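Local coordinates for protein Obg-like ATPase 1 (Schizosaccharomyces pombe, PDB 1NI3) that hydrolyses ATP, and GTP less efficiently, with magnesium as cofactor, and negatively regulates the G2/M transition of the cell cycle, at residues A[186-191]-A[210-215]; A[201-206]-A[219-224]; A[346-351]-A[368-373]. One frame throughout, in Å; residues are numbered along the deposited sequence.

Contacts 1 and 2 belong to one part of the fold, the G domain, and contact 3 to the TGS domain. The first two have centres 12 Å apart and alternate along the chain: helix 179-199 carries 186-191 and runs on into the turn at 201-206, while helix 210-217 carries 210-215 and leads to 219-224. Contact 1 therefore packs the two helices, and contact 2 joins the loops that follow them, 201-206 before helix 210-217 and 219-224 before strand 227-232. Contact 3 opens only after both have closed, its centre 40 Å from contact 1 and 39 Å from contact 2. All three lie away from the predicted nucleotide site around Lys33 and Ser34.

Contact 1: A[186-191]-A[210-215]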
loop_
_atom_site.group_PDB
_atom_site.type_symbol
_atom_site.label_atom_id
_atom_site.label_comp_id
_atom_site.label_asym_id
_atom_site.label_seq_id
_atom_site.Cartn_x
_atom_site.Cartn_y
_atom_site.Cartn_z
ATOM N N GLN A 186 14.167 -21.302 15.883
ATOM C CA GLN A 186 15.432 -20.629 16.132
ATOM C C GLN A 186 16.345 -20.778 14.920
ATOM O O GLN A 186 17.077 -19.856 14.570
ATOM C CB GLN A 186 16.096 -21.221 17.384
ATOM C CG GLN A 186 17.363 -20.500 17.826
ATOM C CD GLN A 186 17.635 -20.646 19.318
ATOM O OE1 GLN A 186 18.663 -20.194 19.818
ATOM N NE2 GLN A 186 16.700 -21.259 20.037
ATOM N N ALA A 187 16.294 -21.935 14.272
ATOM C CA ALA A 187 17.126 -22.163 13.101
ATOM C C ALA A 187 16.700 -21.207 11.981
ATOM O O ALA A 187 17.535 -20.725 11.207
ATOM C CB ALA A 187 16.995 -23.596 12.635
ATOM N N ILE A 188 15.396 -20.937 11.911
ATOM C CA ILE A 188 14.827 -20.053 10.906
ATOM C C ILE A 188 15.137 -18.600 11.249
ATOM O O ILE A 188 15.607 -17.844 10.397
ATOM C CB ILE A 188 13.312 -20.253 10.822
ATOM C CG1 ILE A 188 13.033 -21.688 10.382
ATOM C CG2 ILE A 188 12.690 -19.234 9.871
ATOM C CD1 ILE A 188 11.576 -22.065 10.349
ATOM N N ILE A 189 14.871 -18.205 12.491
ATOM C CA ILE A 189 15.166 -16.843 12.888
ATOM C C ILE A 189 16.628 -16.584 12.558
ATOM O O ILE A 189 17.012 -15.472 12.191
ATOM C CB ILE A 189 14.940 -16.624 14.400
ATOM C CG1 ILE A 189 13.511 -16.152 14.650
ATOM C CG2 ILE A 189 15.943 -15.593 14.935
ATOM C CD1 ILE A 189 12.467 -17.108 14.201
ATOM N N GLU A 190 17.438 -17.628 12.695
ATOM C CA GLU A 190 18.862 -17.545 12.416
ATOM C C GLU A 190 19.076 -17.114 10.967
ATOM O O GLU A 190 19.873 -16.217 10.689
ATOM C CB GLU A 190 19.511 -18.907 12.649
ATOM C CG GLU A 190 20.982 -18.856 13.040
ATOM C CD GLU A 190 21.195 -18.179 14.378
ATOM O OE1 GLU A 190 21.539 -16.973 14.391
ATOM O OE2 GLU A 190 21.008 -18.853 15.417
ATOM N N LYS A 191 18.368 -17.765 10.047
ATOM C CA LYS A 191 18.463 -17.440 8.627
ATOM C C LYS A 191 17.989 -16.012 8.387
ATOM O O LYS A 191 18.581 -15.284 7.598
ATOM C CB LYS A 191 17.605 -18.400 7.793
ATOM C CG LYS A 191 18.168 -19.806 7.627
ATOM C CD LYS A 191 17.210 -20.697 6.818
ATOM C CE LYS A 191 16.889 -20.109 5.445
ATOM N NZ LYS A 191 15.808 -20.868 4.757
ATOM N N ASN A 210 6.398 -21.069 3.026
ATOM C CA ASN A 210 5.194 -20.615 3.707
ATOM C C ASN A 210 5.393 -20.568 5.224
ATOM O O ASN A 210 4.981 -19.608 5.884
ATOM C CB ASN A 210 4.007 -21.507 3.328
ATOM C CG ASN A 210 3.506 -21.232 1.923
ATOM O OD1 ASN A 210 2.447 -21.716 1.509
ATOM N ND2 ASN A 210 4.269 -20.443 1.179
ATOM N N ARG A 211 6.043 -21.587 5.772
ATOM C CA ARG A 211 6.316 -21.637 7.203
ATOM C C ARG A 211 7.198 -20.472 7.624
ATOM O O ARG A 211 6.922 -19.799 8.610
ATOM C CB ARG A 211 7.020 -22.948 7.544
ATOM C CG ARG A 211 7.496 -23.039 8.975
ATOM C CD ARG A 211 6.325 -22.999 9.929
ATOM N NE ARG A 211 6.759 -23.273 11.289
ATOM C CZ ARG A 211 6.440 -22.524 12.336
ATOM N NH1 ARG A 211 5.678 -21.449 12.177
ATOM N NH2 ARG A 211 6.892 -22.849 13.541
ATOM N N GLU A 212 8.272 -20.258 6.875
ATOM C CA GLU A 212 9.217 -19.188 7.163
ATOM C C GLU A 212 8.547 -17.831 7.061
ATOM O O GLU A 212 8.811 -16.929 7.861
ATOM C CB GLU A 212 10.387 -19.261 6.195
ATOM C CG GLU A 212 11.179 -20.528 6.366
ATOM C CD GLU A 212 12.240 -20.699 5.311
ATOM O OE1 GLU A 212 13.178 -21.488 5.534
ATOM O OE2 GLU A 212 12.146 -20.044 4.255
ATOM N N VAL A 213 7.675 -17.682 6.075
ATOM C CA VAL A 213 6.962 -16.425 5.905
ATOM C C VAL A 213 6.105 -16.205 7.142
ATOM O O VAL A 213 6.024 -15.099 7.681
ATOM C CB VAL A 213 6.068 -16.464 4.647
ATOM C CG1 VAL A 213 5.014 -15.367 4.721
ATOM C CG2 VAL A 213 6.918 -16.280 3.403
ATOM N N GLU A 214 5.479 -17.284 7.588
ATOM C CA GLU A 214 4.628 -17.250 8.762
ATOM C C GLU A 214 5.397 -16.742 9.973
ATOM O O GLU A 214 4.971 -15.810 10.659
ATOM C CB GLU A 214 4.113 -18.655 9.026
ATOM C CG GLU A 214 3.120 -18.761 10.130
ATOM C CD GLU A 214 2.660 -20.169 10.311
ATOM O OE1 GLU A 214 3.535 -21.035 10.529
ATOM O OE2 GLU A 214 1.437 -20.412 10.207
ATOM N N ILE A 215 6.539 -17.359 10.235
ATOM C CA ILE A 215 7.353 -16.949 11.371
ATOM C C ILE A 215 7.738 -15.493 11.220
ATOM O O ILE A 215 7.475 -14.684 12.098
ATOM C CB ILE A 215 8.621 -17.797 11.478
ATOM C CG1 ILE A 215 8.228 -19.229 11.849
ATOM C CG2 ILE A 215 9.573 -17.198 12.509
ATOM C CD1 ILE A 215 9.367 -20.192 11.911
#
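Ile188 meets Ile215 where helix 179-199 packs against the short helix 210-217. The axes of segments 186-191 and 210-215 approach to 10.4 Å and cross at -80°, nearly perpendicular, so the contact is confined to a few side chains. From Ile188 outward, CB lies 4.1 Å from Ile215 CD1. The CG2 branch, anti to the backbone N, is shared between Ile215 CD1 and the CG methylene of Glu212, each 4.0 Å away from Ile188 CG2. The other branch ends in CD1, which meets Ile215 CD1 methyl to methyl. Ile215 is gripped at both of its branches, because its CG2 takes the CD1 methyl of Ile189 at 3.4 Å, the two side chains crossing at about a right angle. Ile215 CD1 also sits over the centre of one face of the Arg211 guanidinium, whose NH1 bonds Glu214 OE1. At the margin Lys191, bent at chi3 (57°), brings NZ to Glu212 OE1 at 2.8 Å, a salt bridge entering on the syn side but 33° out of the carboxylate plane. The other oxygen, Glu212 OE2, accepts a hydrogen bond from the backbone N of Ser209 just ahead of the helix. Glu212 is thus tied both to the neighbouring helix and to its own N-terminal approach: a buried isoleucine cluster, bordered by an ion pair at the more exposed rim, joins the two helices.

Contact 2: A[201-206]-A[219-224]; sequences QPIRKG and LYLLTA
Thr223 and Ile203 cross at about a right angle, with the threonine methyl set against the root of the isoleucine: Thr223 CG2 lies 3.4 Å from Ile203 CB. The CG2 branch of Ile203 touches three apolar groups: Thr223 CG2 at 3.5 Å, Ala224 CB at 3.7 Å, and Leu221 CD1 at 4.1 Å, all measured from Ile203 CG2. Beside this apolar group the backbones join through one hydrogen bond, Arg204 N to Thr223 O, 3.1 Å long with an N-H...O angle of 152° and the donor tilted 20° from the carbonyl plane. Both loops form a 3-10 turn here, 203-205 and 222-224, and the pair connects the end of helix 179-199 to the approach to strand 227-232 in the P-loop NTPase fold of the G domain. Arg204 lays its CB against Ala224 O, 3.3 Å away, while the chain beyond stays extended from CG to NE (chi2 167°) and passes Thr223 O, which stands obliquely to the guanidinium. Ala224 O accepts a hydrogen bond from Trp14 NE1. On the threonine side, Asp155 of helix 140-168 takes the amides of Leu222 and Thr223 with its two carboxylate oxygens, gripping the start of the 222-224 turn. Leu196 of helix 179-199 packs on Thr223, and Val192 of the same helix on Ile203.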
loop_
_atom_site.group_PDB
_atom_site.type_symbol
_atom_site.label_atom_id
_atom_site.label_comp_id
_atom_site.label_asym_id
_atom_site.label_seq_id
_atom_site.Cartn_x
_atom_site.Cartn_y
_atom_site.Cartn_z
ATOM N N GLN A 201 20.073 -7.578 2.386
ATOM C CA GLN A 201 18.896 -7.170 1.605
ATOM C C GLN A 201 17.593 -7.270 2.410
ATOM O O GLN A 201 17.461 -8.125 3.287
ATOM C CB GLN A 201 18.755 -8.027 0.345
ATOM C CG GLN A 201 19.645 -7.596 -0.801
ATOM C CD GLN A 201 19.042 -7.924 -2.161
ATOM O OE1 GLN A 201 17.964 -7.435 -2.509
ATOM N NE2 GLN A 201 19.741 -8.746 -2.936
ATOM N N PRO A 202 16.615 -6.395 2.117
ATOM C CA PRO A 202 15.344 -6.431 2.842
ATOM C C PRO A 202 14.715 -7.815 2.824
ATOM O O PRO A 202 14.650 -8.471 1.785
ATOM C CB PRO A 202 14.506 -5.365 2.138
ATOM C CG PRO A 202 15.166 -5.195 0.813
ATOM C CD PRO A 202 16.620 -5.309 1.126
ATOM N N ILE A 203 14.265 -8.251 3.996
ATOM C CA ILE A 203 13.667 -9.573 4.177
ATOM C C ILE A 203 12.554 -9.895 3.167
ATOM O O ILE A 203 12.371 -11.055 2.773
ATOM C CB ILE A 203 13.113 -9.730 5.630
ATOM C CG1 ILE A 203 13.241 -11.180 6.078
ATOM C CG2 ILE A 203 11.669 -9.268 5.711
ATOM C CD1 ILE A 203 14.686 -11.624 6.295
ATOM N N ARG A 204 11.822 -8.873 2.733
ATOM C CA ARG A 204 10.743 -9.100 1.788
ATOM C C ARG A 204 11.272 -9.625 0.456
ATOM O O ARG A 204 10.496 -10.052 -0.402
ATOM C CB ARG A 204 9.975 -7.810 1.553
ATOM C CG ARG A 204 10.718 -6.750 0.789
ATOM C CD ARG A 204 9.735 -5.691 0.361
ATOM N NE ARG A 204 10.365 -4.637 -0.416
ATOM C CZ ARG A 204 11.005 -3.605 0.118
ATOM N NH1 ARG A 204 11.094 -3.485 1.438
ATOM N NH2 ARG A 204 11.561 -2.694 -0.668
ATOM N N LYS A 205 12.592 -9.608 0.291
ATOM C CA LYS A 205 13.207 -10.062 -0.950
ATOM C C LYS A 205 13.755 -11.484 -0.921
ATOM O O LYS A 205 14.113 -12.038 -1.963
ATOM C CB LYS A 205 14.322 -9.096 -1.353
ATOM C CG LYS A 205 13.864 -7.654 -1.498
ATOM C CD LYS A 205 12.864 -7.489 -2.635
ATOM C CE LYS A 205 12.450 -6.031 -2.815
ATOM N NZ LYS A 205 11.380 -5.879 -3.838
ATOM N N GLY A 206 13.822 -12.072 0.264
ATOM C CA GLY A 206 14.338 -13.420 0.367
ATOM C C GLY A 206 13.386 -14.409 -0.258
ATOM O O GLY A 206 12.271 -14.062 -0.643
ATOM N N LEU A 219 7.313 -11.187 13.348
ATOM C CA LEU A 219 8.341 -10.253 13.787
ATOM C C LEU A 219 8.079 -8.810 13.375
ATOM O O LEU A 219 8.814 -7.898 13.767
ATOM C CB LEU A 219 9.705 -10.679 13.256
ATOM C CG LEU A 219 10.142 -12.107 13.575
ATOM C CD1 LEU A 219 11.500 -12.356 12.955
ATOM C CD2 LEU A 219 10.179 -12.315 15.075
ATOM N N TYR A 220 7.033 -8.613 12.582
ATOM C CA TYR A 220 6.656 -7.288 12.101
ATOM C C TYR A 220 7.864 -6.446 11.688
ATOM O O TYR A 220 7.968 -5.260 12.027
ATOM C CB TYR A 220 5.833 -6.571 13.177
ATOM C CG TYR A 220 4.673 -7.405 13.646
ATOM C CD1 TYR A 220 4.873 -8.465 14.515
ATOM C CD2 TYR A 220 3.384 -7.199 13.142
ATOM C CE1 TYR A 220 3.830 -9.302 14.867
ATOM C CE2 TYR A 220 2.333 -8.040 13.490
ATOM C CZ TYR A 220 2.566 -9.093 14.355
ATOM O OH TYR A 220 1.539 -9.937 14.707
ATOM N N LEU A 221 8.770 -7.060 10.934
ATOM C CA LEU A 221 9.982 -6.371 10.497
ATOM C C LEU A 221 9.701 -5.185 9.580
ATOM O O LEU A 221 8.779 -5.213 8.773
ATOM C CB LEU A 221 10.911 -7.354 9.782
ATOM C CG LEU A 221 11.326 -8.575 10.605
ATOM C CD1 LEU A 221 12.234 -9.470 9.788
ATOM C CD2 LEU A 221 12.023 -8.111 11.867
ATOM N N LEU A 222 10.504 -4.143 9.722
ATOM C CA LEU A 222 10.361 -2.956 8.907
ATOM C C LEU A 222 10.600 -3.335 7.453
ATOM O O LEU A 222 9.849 -2.969 6.542
ATOM C CB LEU A 222 11.396 -1.912 9.326
ATOM C CG LEU A 222 10.973 -0.968 10.447
ATOM C CD1 LEU A 222 12.191 -0.407 11.147
ATOM C CD2 LEU A 222 10.112 0.145 9.867
ATOM N N THR A 223 11.660 -4.107 7.272
ATOM C CA THR A 223 12.128 -4.577 5.975
ATOM C C THR A 223 11.241 -5.666 5.326
ATOM O O THR A 223 11.612 -6.254 4.300
ATOM C CB THR A 223 13.595 -5.065 6.139
ATOM O OG1 THR A 223 14.327 -4.840 4.936
ATOM C CG2 THR A 223 13.650 -6.535 6.515
ATOM N N ALA A 224 10.071 -5.909 5.919
ATOM C CA ALA A 224 9.112 -6.873 5.406
ATOM C C ALA A 224 8.071 -6.162 4.550
ATOM O O ALA A 224 7.580 -6.713 3.586
ATOM C CB ALA A 224 8.430 -7.593 6.564
#

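Contact 3: A[346-351]-A[368-373]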
loop_
_atom_site.group_PDB
_atom_site.type_symbol
_atom_site.label_atom_id
_atom_site.label_comp_id
_atom_site.label_asym_id
_atom_site.label_seq_id
_atom_site.Cartn_x
_atom_site.Cartn_y
_atom_site.Cartn_z
ATOM N N VAL A 346 -25.363 -19.115 1.822
ATOM C CA VAL A 346 -25.113 -18.841 0.418
ATOM C C VAL A 346 -25.174 -17.336 0.180
ATOM O O VAL A 346 -25.627 -16.569 1.035
ATOM C CB VAL A 346 -26.151 -19.534 -0.491
ATOM C CG1 VAL A 346 -25.762 -20.991 -0.706
ATOM C CG2 VAL A 346 -27.531 -19.443 0.139
ATOM N N GLY A 347 -24.690 -16.923 -0.983
ATOM C CA GLY A 347 -24.698 -15.523 -1.348
ATOM C C GLY A 347 -24.918 -15.449 -2.842
ATOM O O GLY A 347 -24.671 -16.422 -3.561
ATOM N N GLU A 348 -25.382 -14.296 -3.311
ATOM C CA GLU A 348 -25.641 -14.080 -4.730
ATOM C C GLU A 348 -24.580 -13.199 -5.372
ATOM O O GLU A 348 -24.500 -12.004 -5.095
ATOM C CB GLU A 348 -27.042 -13.480 -4.912
ATOM C CG GLU A 348 -28.146 -14.529 -4.969
ATOM C CD GLU A 348 -29.399 -14.109 -4.234
ATOM O OE1 GLU A 348 -29.963 -13.042 -4.556
ATOM O OE2 GLU A 348 -29.828 -14.859 -3.331
ATOM N N ILE A 349 -23.774 -13.817 -6.232
ATOM C CA ILE A 349 -22.686 -13.141 -6.937
ATOM C C ILE A 349 -23.031 -12.881 -8.394
ATOM O O ILE A 349 -23.790 -13.626 -9.012
ATOM C CB ILE A 349 -21.375 -13.977 -6.881
ATOM C CG1 ILE A 349 -20.530 -13.539 -5.687
ATOM C CG2 ILE A 349 -20.579 -13.828 -8.170
ATOM C CD1 ILE A 349 -21.191 -13.769 -4.340
HETATM N N MSE A 350 -22.448 -11.829 -8.947
HETATM C CA MSE A 350 -22.706 -11.469 -10.326
HETATM C C MSE A 350 -21.414 -10.829 -10.855
HETATM O O MSE A 350 -21.210 -9.624 -10.742
HETATM C CB MSE A 350 -23.910 -10.515 -10.336
HETATM C CG MSE A 350 -24.425 -10.082 -11.692
HETATM SE SE MSE A 350 -26.158 -9.153 -11.607
HETATM C CE MSE A 350 -26.056 -8.322 -9.855
ATOM N N HIS A 351 -20.535 -11.669 -11.404
ATOM C CA HIS A 351 -19.244 -11.229 -11.936
ATOM C C HIS A 351 -19.381 -9.970 -12.761
ATOM O O HIS A 351 -20.232 -9.885 -13.641
ATOM C CB HIS A 351 -18.593 -12.328 -12.786
ATOM C CG HIS A 351 -18.228 -13.551 -12.009
ATOM N ND1 HIS A 351 -18.421 -13.658 -10.652
ATOM C CD2 HIS A 351 -17.670 -14.729 -12.403
ATOM C CE1 HIS A 351 -18.002 -14.842 -10.236
ATOM N NE2 HIS A 351 -17.543 -15.507 -11.285
ATOM N N GLY A 368 -28.599 -17.101 -16.682
ATOM C CA GLY A 368 -28.017 -17.923 -15.633
ATOM C C GLY A 368 -26.845 -17.293 -14.902
ATOM O O GLY A 368 -26.404 -17.800 -13.861
ATOM N N LYS A 369 -26.337 -16.188 -15.444
ATOM C CA LYS A 369 -25.203 -15.493 -14.854
ATOM C C LYS A 369 -25.476 -14.888 -13.481
ATOM O O LYS A 369 -24.667 -14.106 -12.984
ATOM C CB LYS A 369 -24.697 -14.419 -15.816
ATOM C CG LYS A 369 -23.568 -14.906 -16.724
ATOM C CD LYS A 369 -23.914 -16.227 -17.416
ATOM C CE LYS A 369 -22.653 -16.978 -17.891
ATOM N NZ LYS A 369 -21.810 -16.243 -18.895
ATOM N N TYR A 370 -26.599 -15.230 -12.859
ATOM C CA TYR A 370 -26.853 -14.715 -11.519
ATOM C C TYR A 370 -26.503 -15.836 -10.564
ATOM O O TYR A 370 -27.350 -16.344 -9.824
ATOM C CB TYR A 370 -28.311 -14.325 -11.327
ATOM C CG TYR A 370 -28.558 -13.536 -10.048
ATOM C CD1 TYR A 370 -28.262 -12.174 -9.971
ATOM C CD2 TYR A 370 -29.141 -14.142 -8.936
ATOM C CE1 TYR A 370 -28.549 -11.437 -8.822
ATOM C CE2 TYR A 370 -29.426 -13.423 -7.779
ATOM C CZ TYR A 370 -29.140 -12.069 -7.728
ATOM O OH TYR A 370 -29.473 -11.351 -6.604
ATOM N N LEU A 371 -25.232 -16.215 -10.605
ATOM C CA LEU A 371 -24.684 -17.292 -9.788
ATOM C C LEU A 371 -25.029 -17.247 -8.296
ATOM O O LEU A 371 -25.338 -16.193 -7.740
ATOM C CB LEU A 371 -23.167 -17.300 -9.957
ATOM C CG LEU A 371 -22.680 -17.068 -11.401
ATOM C CD1 LEU A 371 -21.164 -17.154 -11.438
ATOM C CD2 LEU A 371 -23.287 -18.101 -12.355
ATOM N N THR A 372 -24.976 -18.413 -7.657
ATOM C CA THR A 372 -25.246 -18.528 -6.222
ATOM C C THR A 372 -24.089 -19.260 -5.566
ATOM O O THR A 372 -23.962 -20.476 -5.710
ATOM C CB THR A 372 -26.521 -19.336 -5.911
ATOM O OG1 THR A 372 -27.662 -18.651 -6.432
ATOM C CG2 THR A 372 -26.683 -19.503 -4.391
ATOM N N LYS A 373 -23.256 -18.524 -4.839
ATOM C CA LYS A 373 -22.113 -19.140 -4.190
ATOM C C LYS A 373 -22.297 -19.425 -2.713
ATOM O O LYS A 373 -23.093 -18.772 -2.032
ATOM C CB LYS A 373 -20.851 -18.304 -4.410
ATOM C CG LYS A 373 -20.153 -18.622 -5.722
ATOM C CD LYS A 373 -20.899 -18.059 -6.916
ATOM C CE LYS A 373 -20.506 -18.807 -8.178
ATOM N NZ LYS A 373 -19.039 -19.070 -8.230
#
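The central strand 346-350 of a three-stranded antiparallel sheet in the TGS domain pairs here with the outer strand 372-374. Gly347 and Lys373 form a hydrogen-bonded pair, Gly347 N reaching Lys373 O at 2.7 Å and Lys373 N returning to Gly347 O at 2.8 Å. Glu348 and Thr372 follow as a non-hydrogen-bonded pair. Next, Ile349 N bonds Leu371 O at 3.2 Å with the donor 44° out of the carbonyl plane; beyond the Glu348-Thr372 pair the regular pairing stops. On the sheet face that carries Glu348, the Glu348 carboxylate accepts the Tyr370 hydroxyl: OH to OE1 is 2.7 Å, and OE1 lies in the plane of the ring at its edge and uses its anti lone pair. The carboxylate and ring planes stand 50° apart. The link between the two strands, mostly helix, includes 352-358 and 361-366, and Arg365 of the latter makes a cation-pi contact with Tyr370; His386 of the third strand gives OE1 a weak second bond. Selenomethionine Met350, its CG anti to the backbone N (chi1 -176°), comes to the ring at its edge, SE 4.0 Å from Tyr370 CD1, a Met-aromatic contact. Further along, Leu371 CD1 rests over one face of the His351 ring, 4.2 Å from the centroid and offset toward the rim, a CH-pi contact. The bent Lys373 chain brings its CD to 4.1 Å from Ile349 CB.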